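PDB 3FKA: lumazine-binding protein from Silicibacter pomeroyi DSS-3, which is of unknown function but has the NTF2-like fold and may bind a lumazine-like or other small ligand. Local coordinates for residues B[95-100]-B[115-120]; B[80-85]-B[102-107]; B[29-34]-B[55-60]; B[71-76]-B[87-92]. One frame throughout, in Å; residues are numbered along the deposited sequence. Where two conformers were deposited one is given.

Interaction 1 (B[95-100]-B[115-120]); sequences MRFDDF and KVYRIR
With its first torsion at -75°, CG anti to the carbonyl carbon, Asp98 holds its carboxylate where Arg118 and Arg120 can reach it; Arg118 folds back through a chi1 of 71° and a bend at chi2. The three form a salt-bridge network on one face of an antiparallel beta hairpin built from the last two strands of the chain, neighbours within the NTF2-like sheet. Arg118 NE meets Asp98 OD2 at 2.7 Å, in the guanidinium plane and on the oxygen's anti lone pair. Arg120 NE reaches the same OD2 at 2.9 Å from the syn side, out of the carboxylate plane. A short, flat acid suits this place between two long, reaching cations, and OD1 takes a weak bond from Arg120 NH2. An alanine at Asp98 removes the carboxylate and would probably cost both arginines the acid they share, Arg120 keeping Glu89. On the face bearing Phe97, Tyr117 and Ile119, the Phe97 ring turns its edge toward the face of Tyr117, the planes 68° apart, an offset edge-to-face pair. Beta-branched Ile119 lies alongside, its CG1 3.4 Å from Phe97 CE2. A water accepts from Arg96 N and donates to Arg120 OXT, 2.8 Å away.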
# COMPACT_ATOMS: atom_id res chain seq x y z
N MSE B 95 -5.24 -7.44 -23.18
CA MSE B 95 -4.05 -6.94 -22.49
C MSE B 95 -4.28 -6.93 -20.99
O MSE B 95 -5.42 -6.78 -20.55
CB MSE B 95 -3.76 -5.52 -22.96
CG MSE B 95 -3.41 -5.38 -24.44
SE MSE B 95 -3.47 -3.52 -25.03
CE MSE B 95 -5.37 -3.17 -24.85
N ARG B 96 -3.20 -7.10 -20.21
CA ARG B 96 -3.23 -7.08 -18.74
C ARG B 96 -2.77 -5.71 -18.27
O ARG B 96 -1.69 -5.27 -18.64
CB ARG B 96 -2.29 -8.11 -18.14
CG ARG B 96 -2.25 -8.17 -16.59
CD ARG B 96 -3.55 -8.58 -15.93
NE ARG B 96 -3.90 -9.96 -16.28
CZ ARG B 96 -3.59 -11.06 -15.60
NH1 ARG B 96 -2.86 -11.04 -14.47
NH2 ARG B 96 -4.01 -12.23 -16.09
N PHE B 97 -3.54 -5.11 -17.38
CA PHE B 97 -3.24 -3.81 -16.85
C PHE B 97 -3.11 -3.77 -15.33
O PHE B 97 -3.70 -4.61 -14.66
CB PHE B 97 -4.41 -2.88 -17.14
CG PHE B 97 -4.63 -2.57 -18.59
CD1 PHE B 97 -5.30 -3.48 -19.42
CD2 PHE B 97 -4.27 -1.34 -19.12
CE1 PHE B 97 -5.55 -3.20 -20.76
CE2 PHE B 97 -4.52 -1.05 -20.48
CZ PHE B 97 -5.15 -1.99 -21.30
N ASP B 98 -2.33 -2.80 -14.85
CA ASP B 98 -2.25 -2.44 -13.46
C ASP B 98 -2.89 -1.05 -13.50
O ASP B 98 -2.42 -0.20 -14.25
CB ASP B 98 -0.85 -2.32 -12.93
CG ASP B 98 -0.22 -3.65 -12.71
OD1 ASP B 98 -0.73 -4.44 -11.88
OD2 ASP B 98 0.78 -3.92 -13.36
N ASP B 99 -3.96 -0.87 -12.74
CA ASP B 99 -4.66 0.39 -12.60
C ASP B 99 -4.48 0.93 -11.20
O ASP B 99 -4.61 0.17 -10.24
CB ASP B 99 -6.18 0.22 -12.77
CG ASP B 99 -6.61 -0.15 -14.16
OD1 ASP B 99 -5.87 -0.01 -15.16
OD2 ASP B 99 -7.78 -0.55 -14.26
N PHE B 100 -4.16 2.23 -11.08
CA PHE B 100 -4.08 2.92 -9.81
C PHE B 100 -5.23 3.94 -9.87
O PHE B 100 -5.18 4.86 -10.69
CB PHE B 100 -2.77 3.62 -9.53
CG PHE B 100 -1.58 2.71 -9.39
CD1 PHE B 100 -1.68 1.38 -8.93
CD2 PHE B 100 -0.31 3.25 -9.55
CE1 PHE B 100 -0.56 0.64 -8.74
CE2 PHE B 100 0.79 2.50 -9.33
CZ PHE B 100 0.69 1.19 -8.92
N LYS B 115 -7.84 7.48 -12.92
CA LYS B 115 -7.27 6.16 -13.13
C LYS B 115 -5.98 6.31 -13.92
O LYS B 115 -5.99 6.92 -14.98
CB LYS B 115 -8.18 5.25 -13.94
CG LYS B 115 -7.68 3.78 -14.06
CD LYS B 115 -8.17 3.10 -15.34
CE LYS B 115 -9.67 3.22 -15.57
NZ LYS B 115 -10.04 2.57 -16.84
N VAL B 116 -4.86 5.80 -13.39
CA VAL B 116 -3.59 5.77 -14.14
C VAL B 116 -3.37 4.28 -14.33
O VAL B 116 -3.78 3.48 -13.48
CB VAL B 116 -2.35 6.46 -13.51
CG1 VAL B 116 -2.59 7.97 -13.40
CG2 VAL B 116 -1.98 5.84 -12.18
N TYR B 117 -2.78 3.91 -15.47
CA TYR B 117 -2.55 2.52 -15.77
C TYR B 117 -1.25 2.29 -16.52
O TYR B 117 -0.64 3.22 -17.09
CB TYR B 117 -3.70 1.97 -16.64
CG TYR B 117 -3.70 2.60 -18.03
CD1 TYR B 117 -2.91 2.08 -19.07
CD2 TYR B 117 -4.44 3.75 -18.28
CE1 TYR B 117 -2.85 2.68 -20.31
CE2 TYR B 117 -4.40 4.35 -19.56
CZ TYR B 117 -3.60 3.81 -20.56
OH TYR B 117 -3.57 4.41 -21.81
N ARG B 118 -0.80 1.05 -16.47
CA ARG B 118 0.34 0.63 -17.28
C ARG B 118 -0.04 -0.74 -17.82
O ARG B 118 -0.73 -1.51 -17.14
CB ARG B 118 1.69 0.67 -16.55
CG ARG B 118 1.98 -0.36 -15.48
CD ARG B 118 2.32 -1.78 -16.00
NE ARG B 118 2.65 -2.69 -14.91
CZ ARG B 118 3.84 -3.22 -14.64
NH1 ARG B 118 4.92 -3.02 -15.39
NH2 ARG B 118 3.95 -4.02 -13.59
N ILE B 119 0.39 -1.03 -19.03
CA ILE B 119 0.12 -2.31 -19.66
C ILE B 119 1.32 -3.19 -19.40
O ILE B 119 2.46 -2.79 -19.64
CB ILE B 119 -0.09 -2.17 -21.17
CG1 ILE B 119 -1.30 -1.28 -21.45
CG2 ILE B 119 -0.27 -3.57 -21.79
CD1 ILE B 119 -1.47 -0.84 -22.87
N ARG B 120 1.08 -4.41 -18.92
CA ARG B 120 2.18 -5.35 -18.67
C ARG B 120 2.65 -5.97 -19.95
O ARG B 120 3.83 -6.34 -20.02
CB ARG B 120 1.75 -6.45 -17.73
CG ARG B 120 1.49 -5.94 -16.37
CD ARG B 120 1.16 -7.10 -15.51
NE ARG B 120 1.02 -6.71 -14.12
CZ ARG B 120 0.60 -7.51 -13.16
NH1 ARG B 120 0.31 -8.80 -13.40
NH2 ARG B 120 0.51 -7.03 -11.92
OXT ARG B 120 1.89 -6.10 -20.92
O HOH W 1 -0.56 -7.31 -21.47

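Interaction 2 (B[80-85]-B[102-107]); sequences QGDIAM and TVLLHE
Asp82 O accepts from Leu105 N at 2.8 Å, a nearly straight bond (175° at the hydrogen) whose donor lies off the carbonyl plane. The same oxygen has Leu104 CD1 3.4 Å away, a methyl that chi1 of -177° and chi2 of 71° together turn toward the neighbouring strand. That methyl also touches Ile83 CG2 at 3.8 Å, the two branched chains meeting at a slant. Ala84 and Val103 exchange a pair of backbone bonds, Val103 N reaching Ala84 O at 2.8 Å. Together these bonds join two antiparallel neighbours in the mixed, curved NTF2-like sheet, just where strand 83-92 leaves the type II' turn from Gln80 to Ile83. Gly81 suits that turn, since its positive phi is costly for other residues. Small Ala84 sits beside Val103, CB to CB 4.2 Å, and both pack under helix 4-24 against Leu11. On the face of Ile83, Leu104 and Thr102 a second subunit takes over: Ile83 packs on its Tyr117, Leu104 on its Leu48, and Thr102 OG1 bonds to its Ser114 OG. The carboxylate of Asp82 likewise looks to that subunit, where OD2 is hydrogen-bonded to His43 ND1, while Asp82 CB rests 3.9 Å from Leu105 CB.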
# COMPACT_ATOMS: atom_id res chain seq x y z
N GLN B 80 -8.28 6.77 3.76
CA GLN B 80 -8.05 7.79 4.81
C GLN B 80 -9.29 8.66 4.80
O GLN B 80 -9.49 9.41 3.87
CB GLN B 80 -6.78 8.60 4.58
CG GLN B 80 -5.50 7.81 4.77
CD GLN B 80 -5.21 7.44 6.25
OE1 GLN B 80 -5.59 8.16 7.17
NE2 GLN B 80 -4.54 6.32 6.45
N GLY B 81 -10.14 8.55 5.82
CA GLY B 81 -11.38 9.34 5.84
C GLY B 81 -12.23 9.11 4.58
O GLY B 81 -12.64 7.98 4.30
N ASP B 82 -12.46 10.17 3.82
CA ASP B 82 -13.29 10.11 2.61
C ASP B 82 -12.50 9.93 1.29
O ASP B 82 -13.08 10.16 0.21
CB ASP B 82 -14.27 11.31 2.57
CG ASP B 82 -13.59 12.66 2.51
OD1 ASP B 82 -12.36 12.73 2.40
OD2 ASP B 82 -14.35 13.66 2.58
N ILE B 83 -11.21 9.59 1.37
CA ILE B 83 -10.39 9.33 0.18
C ILE B 83 -9.87 7.89 0.18
O ILE B 83 -9.63 7.30 1.25
CB ILE B 83 -9.24 10.36 -0.04
CG1 ILE B 83 -8.27 10.42 1.14
CG2 ILE B 83 -9.84 11.76 -0.33
CD1 ILE B 83 -6.97 11.21 0.82
N ALA B 84 -9.72 7.34 -1.02
CA ALA B 84 -9.19 5.99 -1.18
C ALA B 84 -8.34 5.90 -2.42
O ALA B 84 -8.50 6.72 -3.36
CB ALA B 84 -10.30 4.94 -1.25
N MSE B 85 -7.42 4.95 -2.41
CA MSE B 85 -6.58 4.72 -3.56
C MSE B 85 -6.48 3.20 -3.67
O MSE B 85 -6.24 2.52 -2.66
CB MSE B 85 -5.27 5.43 -3.36
CG MSE B 85 -4.44 5.45 -4.57
SE MSE B 85 -2.87 6.56 -4.31
CE MSE B 85 -2.20 5.85 -2.61
N THR B 102 -7.87 6.74 -7.87
CA THR B 102 -8.04 7.66 -6.73
C THR B 102 -9.57 7.74 -6.67
O THR B 102 -10.24 7.83 -7.72
CB THR B 102 -7.38 9.04 -6.87
OG1 THR B 102 -7.73 9.63 -8.12
CG2 THR B 102 -5.87 8.88 -6.79
N VAL B 103 -10.13 7.70 -5.45
CA VAL B 103 -11.58 7.64 -5.26
C VAL B 103 -11.97 8.56 -4.12
O VAL B 103 -11.19 8.70 -3.16
CB VAL B 103 -12.02 6.19 -4.92
CG1 VAL B 103 -13.53 6.00 -5.11
CG2 VAL B 103 -11.28 5.14 -5.79
N LEU B 104 -13.15 9.16 -4.22
CA LEU B 104 -13.66 10.06 -3.21
C LEU B 104 -15.05 9.62 -2.78
O LEU B 104 -15.88 9.29 -3.62
CB LEU B 104 -13.78 11.47 -3.76
CG LEU B 104 -14.23 12.59 -2.81
CD1 LEU B 104 -13.14 12.94 -1.78
CD2 LEU B 104 -14.63 13.84 -3.61
N LEU B 105 -15.29 9.65 -1.47
CA LEU B 105 -16.59 9.35 -0.90
C LEU B 105 -17.30 10.69 -0.97
O LEU B 105 -16.93 11.60 -0.22
CB LEU B 105 -16.48 8.87 0.55
CG LEU B 105 -17.79 8.68 1.32
CD1 LEU B 105 -18.70 7.65 0.69
CD2 LEU B 105 -17.44 8.28 2.75
N HIS B 106 -18.32 10.80 -1.80
CA HIS B 106 -19.01 12.07 -1.99
C HIS B 106 -20.52 11.83 -2.05
O HIS B 106 -20.98 10.97 -2.80
CB HIS B 106 -18.49 12.73 -3.26
CG HIS B 106 -19.14 14.03 -3.57
ND1 HIS B 106 -18.98 15.15 -2.78
CD2 HIS B 106 -19.91 14.41 -4.61
CE1 HIS B 106 -19.67 16.15 -3.30
NE2 HIS B 106 -20.24 15.73 -4.41
N GLU B 107 -21.26 12.60 -1.25
CA GLU B 107 -22.72 12.46 -1.18
C GLU B 107 -23.16 11.00 -0.88
O GLU B 107 -24.09 10.49 -1.50
CB GLU B 107 -23.35 13.00 -2.45
CG GLU B 107 -23.05 14.46 -2.63
CD GLU B 107 -23.65 15.07 -3.86
OE1 GLU B 107 -24.13 14.36 -4.78
OE2 GLU B 107 -23.60 16.31 -3.90

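Interaction 3 (B[29-34]-B[55-60]); sequences ALERIF and AFIAMC
Ile57 drives its CD1 methyl into the hollow between Leu30 and Glu31, 3.7 Å from Leu30 CB and 3.4 Å from Glu31 CG. With CG1 anti to the carbonyl carbon (chi1 -69°) and CD1 extended beyond it, the isoleucine makes a slim projection that reaches from one helix to the other, whose short axes come within 10.7 Å. Leu30 answers with a bump of its own: its CD1 methyl lies over Cys60, one turn of helix on from Phe56, at 3.9 Å from Cys60 CB. Cysteine, with its short side chain, leaves room for the leucine methyl to lie close. Glu31 contributes mainly its aliphatic stem, crossing Ile57 at about a right angle, while its OE2 is turned to a salt bridge with Arg27.

Beyond this interlocking row, Phe56 points its CZ at the flat surface of Phe34, standing 3.5 Å above the plane and over the ring's centre. The edge-to-face pair has its ring planes 66° apart and its centroids 4.8 Å apart. Aromatic residues suit both positions: one provides a broad face, the other a narrow edge to set on it. Phe34 comes directly after helix 27-33 and also packs on Ile112 of strand 109-119, so the pair connects helix 53-63 to the sheet as well as to its neighbouring helix. In the NTF2-like fold, such helices lie against the concave side of a curved sheet. Across these two segments no hydrogen bond is made: the contact rests on the fit of apolar groups and on the weak attraction of ring C-H for an aromatic face.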
# COMPACT_ATOMS: atom_id res chain seq x y z
N ALA B 29 -23.45 3.05 -16.49
CA ALA B 29 -22.70 2.61 -15.29
C ALA B 29 -21.39 3.37 -15.15
O ALA B 29 -21.01 3.80 -14.06
CB ALA B 29 -22.45 1.09 -15.35
N LEU B 30 -20.69 3.53 -16.27
CA LEU B 30 -19.42 4.26 -16.26
C LEU B 30 -19.60 5.73 -15.93
O LEU B 30 -18.77 6.29 -15.24
CB LEU B 30 -18.71 4.11 -17.60
CG LEU B 30 -18.21 2.66 -17.88
CD1 LEU B 30 -17.92 2.47 -19.38
CD2 LEU B 30 -17.01 2.30 -16.97
N GLU B 31 -20.66 6.36 -16.43
CA GLU B 31 -20.93 7.76 -16.11
C GLU B 31 -21.32 7.90 -14.64
O GLU B 31 -21.08 8.95 -14.06
CB GLU B 31 -21.96 8.38 -17.07
CG GLU B 31 -21.38 8.51 -18.48
CD GLU B 31 -22.28 9.16 -19.52
OE1 GLU B 31 -23.53 9.23 -19.35
OE2 GLU B 31 -21.73 9.57 -20.58
N ARG B 32 -21.92 6.87 -14.05
CA ARG B 32 -22.31 6.89 -12.65
C ARG B 32 -21.09 6.79 -11.75
O ARG B 32 -20.96 7.55 -10.83
CB ARG B 32 -23.25 5.73 -12.30
CG ARG B 32 -23.60 5.60 -10.80
CD ARG B 32 -24.42 4.36 -10.51
NE ARG B 32 -24.62 4.19 -9.07
CZ ARG B 32 -25.55 4.80 -8.32
NH1 ARG B 32 -26.42 5.68 -8.83
NH2 ARG B 32 -25.61 4.54 -7.01
N ILE B 33 -20.21 5.84 -12.03
CA ILE B 33 -19.02 5.58 -11.17
C ILE B 33 -17.77 6.45 -11.31
O ILE B 33 -16.88 6.39 -10.43
CB ILE B 33 -18.64 4.08 -11.26
CG1 ILE B 33 -18.01 3.69 -12.61
CG2 ILE B 33 -19.91 3.25 -10.88
CD1 ILE B 33 -17.60 2.23 -12.68
N PHE B 34 -17.69 7.19 -12.41
CA PHE B 34 -16.60 8.12 -12.68
C PHE B 34 -17.17 9.53 -12.68
O PHE B 34 -18.22 9.78 -13.31
CB PHE B 34 -15.97 7.91 -14.05
CG PHE B 34 -15.03 6.75 -14.14
CD1 PHE B 34 -15.47 5.49 -14.54
CD2 PHE B 34 -13.68 6.91 -13.85
CE1 PHE B 34 -14.60 4.42 -14.63
CE2 PHE B 34 -12.81 5.83 -13.94
CZ PHE B 34 -13.27 4.59 -14.34
N ALA B 55 -14.05 10.32 -23.65
CA ALA B 55 -13.13 9.57 -24.50
C ALA B 55 -12.99 8.13 -24.06
O ALA B 55 -13.10 7.21 -24.89
CB ALA B 55 -11.76 10.23 -24.52
N PHE B 56 -12.75 7.88 -22.78
CA PHE B 56 -12.58 6.47 -22.42
C PHE B 56 -13.90 5.67 -22.44
O PHE B 56 -13.86 4.49 -22.71
CB PHE B 56 -11.73 6.27 -21.17
CG PHE B 56 -12.35 6.66 -19.92
CD1 PHE B 56 -13.27 5.81 -19.32
CD2 PHE B 56 -11.84 7.72 -19.17
CE1 PHE B 56 -13.81 6.10 -18.12
CE2 PHE B 56 -12.36 8.02 -17.91
CZ PHE B 56 -13.36 7.23 -17.40
N ILE B 57 -15.05 6.30 -22.17
CA ILE B 57 -16.31 5.55 -22.30
C ILE B 57 -16.52 5.13 -23.78
O ILE B 57 -16.89 3.99 -24.04
CB ILE B 57 -17.50 6.32 -21.74
CG1 ILE B 57 -17.37 6.41 -20.22
CG2 ILE B 57 -18.79 5.62 -22.13
CD1 ILE B 57 -18.46 7.21 -19.59
N ALA B 58 -16.22 6.01 -24.72
CA ALA B 58 -16.30 5.67 -26.14
C ALA B 58 -15.34 4.51 -26.45
O ALA B 58 -15.64 3.67 -27.27
CB ALA B 58 -15.98 6.86 -27.01
N MSE B 59 -14.18 4.48 -25.79
CA MSE B 59 -13.20 3.38 -25.98
C MSE B 59 -13.77 2.08 -25.41
O MSE B 59 -13.55 1.01 -26.01
CB MSE B 59 -11.83 3.76 -25.40
CG MSE B 59 -11.21 4.88 -26.20
SE MSE B 59 -9.70 5.60 -25.21
CE MSE B 59 -9.22 7.03 -26.47
N CYS B 60 -14.49 2.15 -24.27
CA CYS B 60 -15.12 0.97 -23.67
C CYS B 60 -16.23 0.48 -24.60
O CYS B 60 -16.37 -0.72 -24.81
CB CYS B 60 -15.69 1.25 -22.29
SG CYS B 60 -14.42 1.62 -21.08

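Interaction 4 (B[71-76]-B[87-92]); sequences FWAISS and HVENDW
Strands 72-76 and 87-92 run antiparallel, their short axes at 165°, until a classic beta bulge sets both Ser75 and Ser76 opposite His87 and shifts the register by one. They belong to a hairpin at one edge of the NTF2-like sheet within this chain; at Ser76 the sheet continues into a neighbouring subunit. At the bulge His87 O accepts from two backbone donors, Ser75 N at 2.8 Å and Ser76 N at 3.2 Å. The extra residue brings the Ser75 side chain over the imidazole: its CB lies 3.7 Å from the ring centroid, a CH-pi contact over one face. Serine is small enough to lie this close. His87 has CG anti to the backbone N (chi1 171°), which carries the ring across to Ser75, while NE2 is hydrogen-bonded to Asp98 OD1 on the next strand. A leucine in place of His87 is likely to leave Asp98 without this partner and Ser75 CB without a flat ring to cover.

Farther along the same face, Glu89, extended, crosses Phe71 obliquely and puts OE1 at the ring edge, in its plane, 3.3 Å from Phe71 CZ. There the partly positive C-H rim suits a carboxylate oxygen, and the other oxygen, OE2, makes a salt bridge with Arg120. On the reverse face Trp72 and Asn90 pair at CB, the indole then leading off to Val15 and Val19 of helix 4-24, while Asn90 ND2 bonds to Asp99 OD2. Asp91 OD1 forms a salt bridge with Arg96; its OD2 accepts from a water 2.9 Å away, which also accepts from Phe71 N.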
# COMPACT_ATOMS: atom_id res chain seq x y z
N PHE B 71 -11.01 -11.24 -16.07
CA PHE B 71 -10.15 -11.46 -14.94
C PHE B 71 -9.88 -10.13 -14.27
O PHE B 71 -9.62 -9.15 -14.95
CB PHE B 71 -8.77 -12.01 -15.32
CG PHE B 71 -7.70 -11.74 -14.25
CD1 PHE B 71 -7.58 -12.55 -13.14
CD2 PHE B 71 -6.86 -10.61 -14.35
CE1 PHE B 71 -6.62 -12.28 -12.16
CE2 PHE B 71 -5.93 -10.33 -13.37
CZ PHE B 71 -5.80 -11.16 -12.27
N TRP B 72 -9.92 -10.09 -12.94
CA TRP B 72 -9.54 -8.90 -12.18
C TRP B 72 -9.23 -9.29 -10.74
O TRP B 72 -9.71 -10.32 -10.24
CB TRP B 72 -10.59 -7.77 -12.20
CG TRP B 72 -11.88 -8.17 -11.61
CD1 TRP B 72 -12.85 -8.91 -12.22
CD2 TRP B 72 -12.37 -7.86 -10.32
NE1 TRP B 72 -13.91 -9.08 -11.38
CE2 TRP B 72 -13.65 -8.44 -10.20
CE3 TRP B 72 -11.86 -7.14 -9.24
CZ2 TRP B 72 -14.41 -8.33 -9.04
CZ3 TRP B 72 -12.62 -7.02 -8.09
CH2 TRP B 72 -13.89 -7.62 -8.00
N ALA B 73 -8.42 -8.46 -10.09
CA ALA B 73 -8.03 -8.68 -8.71
C ALA B 73 -7.71 -7.36 -8.05
O ALA B 73 -7.23 -6.46 -8.71
CB ALA B 73 -6.81 -9.60 -8.64
N ILE B 74 -8.00 -7.24 -6.76
CA ILE B 74 -7.67 -6.05 -5.98
C ILE B 74 -6.35 -6.38 -5.31
O ILE B 74 -6.30 -7.25 -4.44
CB ILE B 74 -8.75 -5.70 -4.96
CG1 ILE B 74 -10.01 -5.25 -5.69
CG2 ILE B 74 -8.30 -4.56 -4.06
CD1 ILE B 74 -11.25 -5.11 -4.78
N SER B 75 -5.29 -5.72 -5.75
CA SER B 75 -3.96 -5.91 -5.19
C SER B 75 -3.76 -5.04 -3.96
O SER B 75 -2.99 -5.41 -3.09
CB SER B 75 -2.89 -5.64 -6.24
OG SER B 75 -2.96 -6.64 -7.24
N SER B 76 -4.38 -3.86 -3.92
CA SER B 76 -4.32 -3.06 -2.70
C SER B 76 -5.44 -2.03 -2.65
O SER B 76 -5.97 -1.62 -3.70
CB SER B 76 -2.97 -2.35 -2.49
OG SER B 76 -2.81 -1.24 -3.34
N HIS B 87 -5.25 -0.37 -6.12
CA HIS B 87 -4.41 -1.00 -7.15
C HIS B 87 -5.24 -2.20 -7.59
O HIS B 87 -5.48 -3.12 -6.80
CB HIS B 87 -3.01 -1.40 -6.67
CG HIS B 87 -2.23 -2.23 -7.64
ND1 HIS B 87 -1.15 -3.00 -7.26
CD2 HIS B 87 -2.40 -2.45 -8.97
CE1 HIS B 87 -0.66 -3.61 -8.32
NE2 HIS B 87 -1.40 -3.30 -9.37
N VAL B 88 -5.68 -2.18 -8.85
CA VAL B 88 -6.46 -3.23 -9.43
C VAL B 88 -5.75 -3.83 -10.65
O VAL B 88 -5.20 -3.08 -11.47
CB VAL B 88 -7.87 -2.71 -9.93
CG1 VAL B 88 -8.75 -3.84 -10.50
CG2 VAL B 88 -8.63 -1.98 -8.79
N GLU B 89 -5.72 -5.16 -10.72
CA GLU B 89 -5.18 -5.89 -11.86
C GLU B 89 -6.37 -6.26 -12.70
O GLU B 89 -7.36 -6.70 -12.15
CB GLU B 89 -4.54 -7.21 -11.48
CG GLU B 89 -3.32 -7.17 -10.62
CD GLU B 89 -2.77 -8.58 -10.37
OE1 GLU B 89 -3.50 -9.57 -10.54
OE2 GLU B 89 -1.59 -8.70 -10.00
N ASN B 90 -6.30 -6.08 -14.01
CA ASN B 90 -7.45 -6.47 -14.83
C ASN B 90 -7.09 -6.68 -16.28
O ASN B 90 -6.10 -6.16 -16.74
CB ASN B 90 -8.61 -5.49 -14.69
CG ASN B 90 -8.28 -4.11 -15.16
OD1 ASN B 90 -8.10 -3.88 -16.34
ND2 ASN B 90 -8.31 -3.17 -14.25
N ASP B 91 -7.89 -7.50 -16.95
CA ASP B 91 -7.72 -7.76 -18.36
C ASP B 91 -8.74 -6.92 -19.11
O ASP B 91 -9.86 -6.76 -18.64
CB ASP B 91 -7.96 -9.22 -18.74
CG ASP B 91 -6.85 -10.13 -18.32
OD1 ASP B 91 -5.80 -9.63 -17.93
OD2 ASP B 91 -7.02 -11.36 -18.43
N TRP B 92 -8.33 -6.38 -20.23
CA TRP B 92 -9.21 -5.61 -21.10
C TRP B 92 -8.64 -5.65 -22.51
O TRP B 92 -7.45 -5.42 -22.70
CB TRP B 92 -9.37 -4.16 -20.63
CG TRP B 92 -10.23 -3.35 -21.58
CD1 TRP B 92 -11.58 -3.41 -21.70
CD2 TRP B 92 -9.79 -2.36 -22.52
NE1 TRP B 92 -12.02 -2.53 -22.66
CE2 TRP B 92 -10.95 -1.86 -23.17
CE3 TRP B 92 -8.54 -1.85 -22.89
CZ2 TRP B 92 -10.89 -0.88 -24.17
CZ3 TRP B 92 -8.48 -0.85 -23.87
CH2 TRP B 92 -9.65 -0.39 -24.51
O HOH W 2 -9.80 -12.08 -18.90
O HOH W 3 -0.35 -6.86 -8.54

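Overall arrangement
After helix 4-24 at the N terminus, interaction 3 is the first contact to close, bringing helix 53-63 back to helix 27-33 around the loop that holds strands 38-44 and 47-52. Interaction 4 then closes the hairpin of strands 72-80 and 83-92. Interaction 2 crosses it, since segment 80-85 lies between the two segments of interaction 4, and it ties strand 83-92 to strand 95-106. Interaction 1 crosses interaction 2 in turn and joins strand 95-106 to the last strand. These three thus link four successive strands of one sheet; interactions 1 and 4 touch through salt-bridge and polar contacts, and interaction 3 packs on both, Phe34 on Lys115 and Met59 on Trp92.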